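Local coordinates for xyloglucan-specific endo-beta-1,4-glucanase (Uncultured bacterium, PDB 4W88), which hydrolyses internal beta-1,4-glucosidic bonds in the backbone of the plant cell-wall polysaccharide xyloglucan, at residues A[44-56]-A[319-333]. The protein carries 1 engineered substitution. Residues are numbered along the deposited sequence; the frame is centred on the assembly and turned at random.
Sequences QEIVDTVNDRGFN and LNRSLLKWYNDDIVD
With CG swung anti to the backbone N (chi1 -166°) and the chain bent at chi2 (63°), Arg53 lies along one face of the Trp326 indole, CD 3.4 Å from NE1 of that ring, and carries its guanidinium on to Asp329 and Asp333. Its CZ stands 4.8 Å from the centroid of the five-membered ring of Trp326, a cation-pi contact over the face, although the guanidinium and indole planes are almost perpendicular. NH1 and NH2 of Arg53 both close on Asp333 OD1, NH1 at 2.9 Å nearly along the carboxylate C-O axis and NH2 from above the carboxylate plane, while NH2 also takes Asp329 OD1 at 2.8 Å on its anti side but tilted well out of the carboxylate plane. Val332 CG1 sits over the centre of one guanidinium face, 3.5 Å above it. Cutting Arg53 back to an alanine is likely to leave Asp329 and Asp333 without their shared cation and strip the aliphatic chain from that face of the indole.

In the closed eight-stranded beta/alpha barrel, helix 44-53 precedes the second strand, 57-60; here it meets the hairpin 319-326 and the start of helix 329-336, which follow the eighth strand. Leu319 CD1 rests on the opposite indole face, 3.9 Å above its centre, and also touches Thr49 CG2. At the ring edge, a water bridges Trp326 NE1 and Thr49 O. The Phe55 ring lies at 30° to the six-membered ring of Trp326, slid aside with little overlap. Toward the start of helix 44-53, Leu324 CD2 packs on Ile46 CG1 at 3.8 Å, and Ile46 CD1 reaches CB of Arg321, a residue whose guanidinium hydrogen-bonds Thr21 and Gly19.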
loop_
_atom_site.group_PDB
_atom_site.type_symbol
_atom_site.label_atom_id
_atom_site.label_comp_id
_atom_site.label_asym_id
_atom_site.label_seq_id
_atom_site.Cartn_x
_atom_site.Cartn_y
_atom_site.Cartn_z
ATOM N N GLN A 44 0.768 10.127 18.227
ATOM C CA GLN A 44 -0.468 10.779 17.826
ATOM C C GLN A 44 -0.192 12.082 17.012
ATOM O O GLN A 44 -0.833 12.336 16.015
ATOM C CB GLN A 44 -1.357 11.055 19.037
ATOM C CG GLN A 44 -2.707 11.677 18.723
ATOM C CD GLN A 44 -3.628 10.721 18.072
ATOM O OE1 GLN A 44 -4.062 9.741 18.694
ATOM N NE2 GLN A 44 -3.936 10.965 16.847
ATOM N N GLU A 45 0.820 12.843 17.445
ATOM C CA GLU A 45 1.173 14.086 16.835
ATOM C C GLU A 45 1.676 13.900 15.401
ATOM O O GLU A 45 1.371 14.726 14.509
ATOM C CB GLU A 45 2.230 14.838 17.640
ATOM C CG GLU A 45 1.734 15.360 18.990
ATOM C CD GLU A 45 1.894 14.392 20.153
ATOM O OE1 GLU A 45 2.086 13.158 19.970
ATOM O OE2 GLU A 45 1.835 14.858 21.328
ATOM N N ILE A 46 2.483 12.860 15.164
ATOM C CA ILE A 46 2.940 12.594 13.796
ATOM C C ILE A 46 1.707 12.381 12.883
ATOM O O ILE A 46 1.602 12.925 11.788
ATOM C CB ILE A 46 3.917 11.391 13.791
ATOM C CG1 ILE A 46 5.286 11.871 14.328
ATOM C CG2 ILE A 46 4.068 10.849 12.393
ATOM C CD1 ILE A 46 6.253 10.796 14.711
ATOM N N VAL A 47 0.798 11.517 13.316
ATOM C CA VAL A 47 -0.385 11.189 12.536
ATOM C C VAL A 47 -1.251 12.442 12.357
ATOM O O VAL A 47 -1.765 12.697 11.248
ATOM C CB VAL A 47 -1.124 9.973 13.152
ATOM C CG1 VAL A 47 -2.468 9.720 12.498
ATOM C CG2 VAL A 47 -0.247 8.718 13.065
ATOM N N ASP A 48 -1.436 13.219 13.430
ATOM C CA ASP A 48 -2.170 14.486 13.342
ATOM C C ASP A 48 -1.639 15.401 12.257
ATOM O O ASP A 48 -2.364 16.039 11.494
ATOM C CB ASP A 48 -2.124 15.296 14.638
ATOM C CG ASP A 48 -2.783 14.687 15.825
ATOM O OD1 ASP A 48 -3.597 13.729 15.732
ATOM O OD2 ASP A 48 -2.417 15.218 16.943
ATOM N N THR A 49 -0.322 15.472 12.166
ATOM C CA THR A 49 0.330 16.410 11.263
ATOM C C THR A 49 0.052 16.026 9.819
ATOM O O THR A 49 -0.189 16.887 8.947
ATOM C CB THR A 49 1.860 16.430 11.543
ATOM O OG1 THR A 49 2.102 16.746 12.913
ATOM C CG2 THR A 49 2.598 17.397 10.684
ATOM N N VAL A 50 0.115 14.717 9.558
ATOM C CA VAL A 50 -0.271 14.175 8.241
ATOM C C VAL A 50 -1.719 14.590 7.862
ATOM O O VAL A 50 -1.960 15.172 6.799
ATOM C CB VAL A 50 -0.098 12.621 8.235
ATOM C CG1 VAL A 50 -0.658 11.982 6.972
ATOM C CG2 VAL A 50 1.399 12.269 8.395
ATOM N N ASN A 51 -2.653 14.267 8.749
ATOM C CA ASN A 51 -4.046 14.576 8.571
ATOM C C ASN A 51 -4.268 16.093 8.337
ATOM O O ASN A 51 -5.005 16.533 7.431
ATOM C CB ASN A 51 -4.886 14.136 9.776
ATOM C CG ASN A 51 -6.373 14.252 9.510
ATOM O OD1 ASN A 51 -6.917 13.728 8.495
ATOM N ND2 ASN A 51 -7.053 14.921 10.432
ATOM N N ASP A 52 -3.626 16.889 9.168
ATOM C CA ASP A 52 -3.860 18.340 9.130
ATOM C C ASP A 52 -3.427 18.971 7.810
ATOM O O ASP A 52 -3.985 20.018 7.374
ATOM C CB ASP A 52 -3.120 19.014 10.279
ATOM C CG ASP A 52 -3.721 18.722 11.664
ATOM O OD1 ASP A 52 -4.913 18.314 11.789
ATOM O OD2 ASP A 52 -2.943 19.005 12.647
ATOM N N ARG A 53 -2.441 18.338 7.156
ATOM C CA ARG A 53 -1.868 18.943 5.913
ATOM C C ARG A 53 -2.813 18.634 4.794
ATOM O O ARG A 53 -2.705 19.197 3.715
ATOM C CB ARG A 53 -0.471 18.348 5.624
ATOM C CG ARG A 53 0.393 19.065 4.590
ATOM C CD ARG A 53 0.757 20.501 5.023
ATOM N NE ARG A 53 1.890 21.015 4.290
ATOM C CZ ARG A 53 1.811 21.556 3.119
ATOM N NH1 ARG A 53 0.661 21.676 2.479
ATOM N NH2 ARG A 53 2.918 21.903 2.528
ATOM N N GLY A 54 -3.721 17.669 4.983
ATOM C CA GLY A 54 -4.610 17.279 3.911
ATOM C C GLY A 54 -4.613 15.821 3.472
ATOM O O GLY A 54 -5.394 15.427 2.596
ATOM N N PHE A 55 -3.700 15.037 4.038
ATOM C CA PHE A 55 -3.690 13.600 3.781
ATOM C C PHE A 55 -4.626 12.983 4.789
ATOM O O PHE A 55 -4.227 12.658 5.921
ATOM C CB PHE A 55 -2.306 13.025 3.961
ATOM C CG PHE A 55 -1.248 13.550 3.001
ATOM C CD1 PHE A 55 -1.054 12.974 1.734
ATOM C CD2 PHE A 55 -0.337 14.495 3.430
ATOM C CE1 PHE A 55 0.003 13.393 0.948
ATOM C CE2 PHE A 55 0.718 14.902 2.631
ATOM C CZ PHE A 55 0.867 14.384 1.380
ATOM N N ASN A 56 -5.891 12.829 4.384
ATOM C CA ASN A 56 -6.901 12.314 5.345
ATOM C C ASN A 56 -7.025 10.778 5.343
ATOM O O ASN A 56 -7.951 10.210 5.919
ATOM C CB ASN A 56 -8.284 12.957 5.174
ATOM C CG ASN A 56 -8.936 12.598 3.874
ATOM O OD1 ASN A 56 -8.281 12.453 2.838
ATOM N ND2 ASN A 56 -10.255 12.411 3.937
ATOM N N LEU A 319 7.333 14.184 5.278
ATOM C CA LEU A 319 7.195 14.653 6.651
ATOM C C LEU A 319 8.478 14.418 7.452
ATOM O O LEU A 319 8.895 13.293 7.634
ATOM C CB LEU A 319 5.999 14.036 7.331
ATOM C CG LEU A 319 5.842 14.403 8.822
ATOM C CD1 LEU A 319 5.664 15.956 8.943
ATOM C CD2 LEU A 319 4.707 13.599 9.455
ATOM N N ASN A 320 9.091 15.500 7.935
ATOM C CA ASN A 320 10.193 15.388 8.894
ATOM C C ASN A 320 9.568 15.070 10.253
ATOM O O ASN A 320 9.049 15.967 10.952
ATOM C CB ASN A 320 11.068 16.636 8.944
ATOM C CG ASN A 320 12.234 16.471 9.891
ATOM O OD1 ASN A 320 12.191 15.661 10.836
ATOM N ND2 ASN A 320 13.262 17.249 9.679
ATOM N N ARG A 321 9.531 13.785 10.585
ATOM C CA ARG A 321 8.690 13.365 11.712
ATOM C C ARG A 321 9.187 13.907 13.067
ATOM O O ARG A 321 8.367 14.219 13.949
ATOM C CB ARG A 321 8.638 11.852 11.748
ATOM C CG ARG A 321 7.999 11.208 10.549
ATOM C CD ARG A 321 7.918 9.719 10.674
ATOM N NE ARG A 321 7.620 9.135 9.375
ATOM C CZ ARG A 321 7.631 7.827 9.169
ATOM N NH1 ARG A 321 7.803 7.024 10.210
ATOM N NH2 ARG A 321 7.558 7.324 7.958
ATOM N N SER A 322 10.496 14.105 13.174
ATOM C CA SER A 322 11.042 14.588 14.453
ATOM C C SER A 322 10.737 16.047 14.698
ATOM O O SER A 322 10.686 16.443 15.848
ATOM C CB SER A 322 12.541 14.373 14.571
ATOM O OG SER A 322 12.787 12.997 14.614
ATOM N N LEU A 323 10.605 16.828 13.636
ATOM C CA LEU A 323 10.363 18.251 13.740
ATOM C C LEU A 323 8.891 18.610 13.560
ATOM O O LEU A 323 8.496 19.754 13.806
ATOM C CB LEU A 323 11.177 19.007 12.695
ATOM C CG LEU A 323 12.658 18.878 12.913
ATOM C CD1 LEU A 323 13.384 19.848 12.008
ATOM C CD2 LEU A 323 12.997 19.168 14.365
ATOM N N LEU A 324 8.119 17.651 13.063
ATOM C CA LEU A 324 6.719 17.895 12.673
ATOM C C LEU A 324 6.625 19.052 11.683
ATOM O O LEU A 324 5.676 19.885 11.748
ATOM C CB LEU A 324 5.802 18.145 13.913
ATOM C CG LEU A 324 5.799 17.001 14.939
ATOM C CD1 LEU A 324 4.910 17.342 16.096
ATOM C CD2 LEU A 324 5.318 15.702 14.274
ATOM N N LYS A 325 7.555 19.047 10.732
ATOM C CA LYS A 325 7.575 20.010 9.634
ATOM C C LYS A 325 7.830 19.216 8.351
ATOM O O LYS A 325 8.421 18.174 8.384
ATOM C CB LYS A 325 8.709 21.065 9.844
ATOM C CG LYS A 325 8.644 21.932 11.100
ATOM C CD LYS A 325 7.271 22.594 11.336
ATOM C CE LYS A 325 7.085 23.167 12.736
ATOM N NZ LYS A 325 8.018 24.276 12.902
ATOM N N TRP A 326 7.343 19.752 7.220
ATOM C CA TRP A 326 7.466 19.093 5.969
ATOM C C TRP A 326 8.813 19.416 5.330
ATOM O O TRP A 326 9.260 20.594 5.340
ATOM C CB TRP A 326 6.258 19.409 5.074
ATOM C CG TRP A 326 4.991 18.945 5.692
ATOM C CD1 TRP A 326 4.215 19.645 6.565
ATOM C CD2 TRP A 326 4.369 17.663 5.529
ATOM N NE1 TRP A 326 3.115 18.884 6.948
ATOM C CE2 TRP A 326 3.228 17.639 6.370
ATOM C CE3 TRP A 326 4.676 16.495 4.792
ATOM C CZ2 TRP A 326 2.369 16.507 6.437
ATOM C CZ3 TRP A 326 3.823 15.405 4.856
ATOM C CH2 TRP A 326 2.718 15.391 5.695
ATOM N N TYR A 327 9.470 18.398 4.777
ATOM C CA TYR A 327 10.769 18.629 4.106
ATOM C C TYR A 327 10.704 19.571 2.898
ATOM O O TYR A 327 11.665 20.280 2.579
ATOM C CB TYR A 327 11.349 17.336 3.594
ATOM C CG TYR A 327 11.849 16.366 4.642
ATOM C CD1 TYR A 327 12.975 16.669 5.410
ATOM C CD2 TYR A 327 11.182 15.134 4.878
ATOM C CE1 TYR A 327 13.410 15.787 6.393
ATOM C CE2 TYR A 327 11.659 14.235 5.842
ATOM C CZ TYR A 327 12.737 14.580 6.584
ATOM O OH TYR A 327 13.224 13.734 7.520
ATOM N N ASN A 328 9.584 19.513 2.180
ATOM C CA ASN A 328 9.444 20.234 0.916
ATOM C C ASN A 328 8.006 20.670 0.725
ATOM O O ASN A 328 7.185 19.879 0.307
ATOM C CB ASN A 328 9.972 19.378 -0.243
ATOM C CG ASN A 328 10.075 20.154 -1.514
ATOM O OD1 ASN A 328 9.192 20.939 -1.871
ATOM N ND2 ASN A 328 11.186 19.984 -2.198
ATOM N N ASP A 329 7.678 21.896 1.122
ATOM C CA ASP A 329 6.269 22.267 1.163
ATOM C C ASP A 329 5.685 22.428 -0.241
ATOM O O ASP A 329 4.481 22.261 -0.436
ATOM C CB ASP A 329 6.058 23.580 1.925
ATOM C CG ASP A 329 6.014 23.393 3.410
ATOM O OD1 ASP A 329 5.341 22.485 3.905
ATOM O OD2 ASP A 329 6.710 24.160 4.053
ATOM N N ASP A 330 6.523 22.713 -1.244
ATOM C CA ASP A 330 6.001 22.815 -2.629
ATOM C C ASP A 330 5.524 21.460 -3.192
ATOM O O ASP A 330 4.470 21.354 -3.839
ATOM C CB ASP A 330 7.063 23.397 -3.550
ATOM C CG ASP A 330 7.290 24.887 -3.355
ATOM O OD1 ASP A 330 6.556 25.560 -2.631
ATOM O OD2 ASP A 330 8.178 25.404 -4.001
ATOM N N ILE A 331 6.332 20.413 -2.980
ATOM C CA ILE A 331 5.909 19.055 -3.328
ATOM C C ILE A 331 4.631 18.645 -2.607
ATOM O O ILE A 331 3.647 18.153 -3.217
ATOM C CB ILE A 331 7.039 18.029 -3.072
ATOM C CG1 ILE A 331 8.204 18.300 -4.049
ATOM C CG2 ILE A 331 6.553 16.590 -3.221
ATOM C CD1 ILE A 331 9.440 17.462 -3.869
ATOM N N VAL A 332 4.609 18.906 -1.317
ATOM C CA VAL A 332 3.455 18.523 -0.501
ATOM C C VAL A 332 2.180 19.232 -0.927
ATOM O O VAL A 332 1.120 18.582 -1.048
ATOM C CB VAL A 332 3.777 18.612 0.981
ATOM C CG1 VAL A 332 2.543 18.365 1.851
ATOM C CG2 VAL A 332 4.839 17.598 1.314
ATOM N N ASP A 333 2.305 20.552 -1.212
ATOM C CA ASP A 333 1.166 21.341 -1.646
ATOM C C ASP A 333 0.580 20.699 -2.950
ATOM O O ASP A 333 -0.640 20.603 -3.138
ATOM C CB ASP A 333 1.616 22.748 -2.006
ATOM C CG ASP A 333 1.822 23.688 -0.815
ATOM O OD1 ASP A 333 1.526 23.336 0.323
ATOM O OD2 ASP A 333 2.382 24.803 -1.020
HETATM O O HOH W 1 0.709 19.483 8.688
#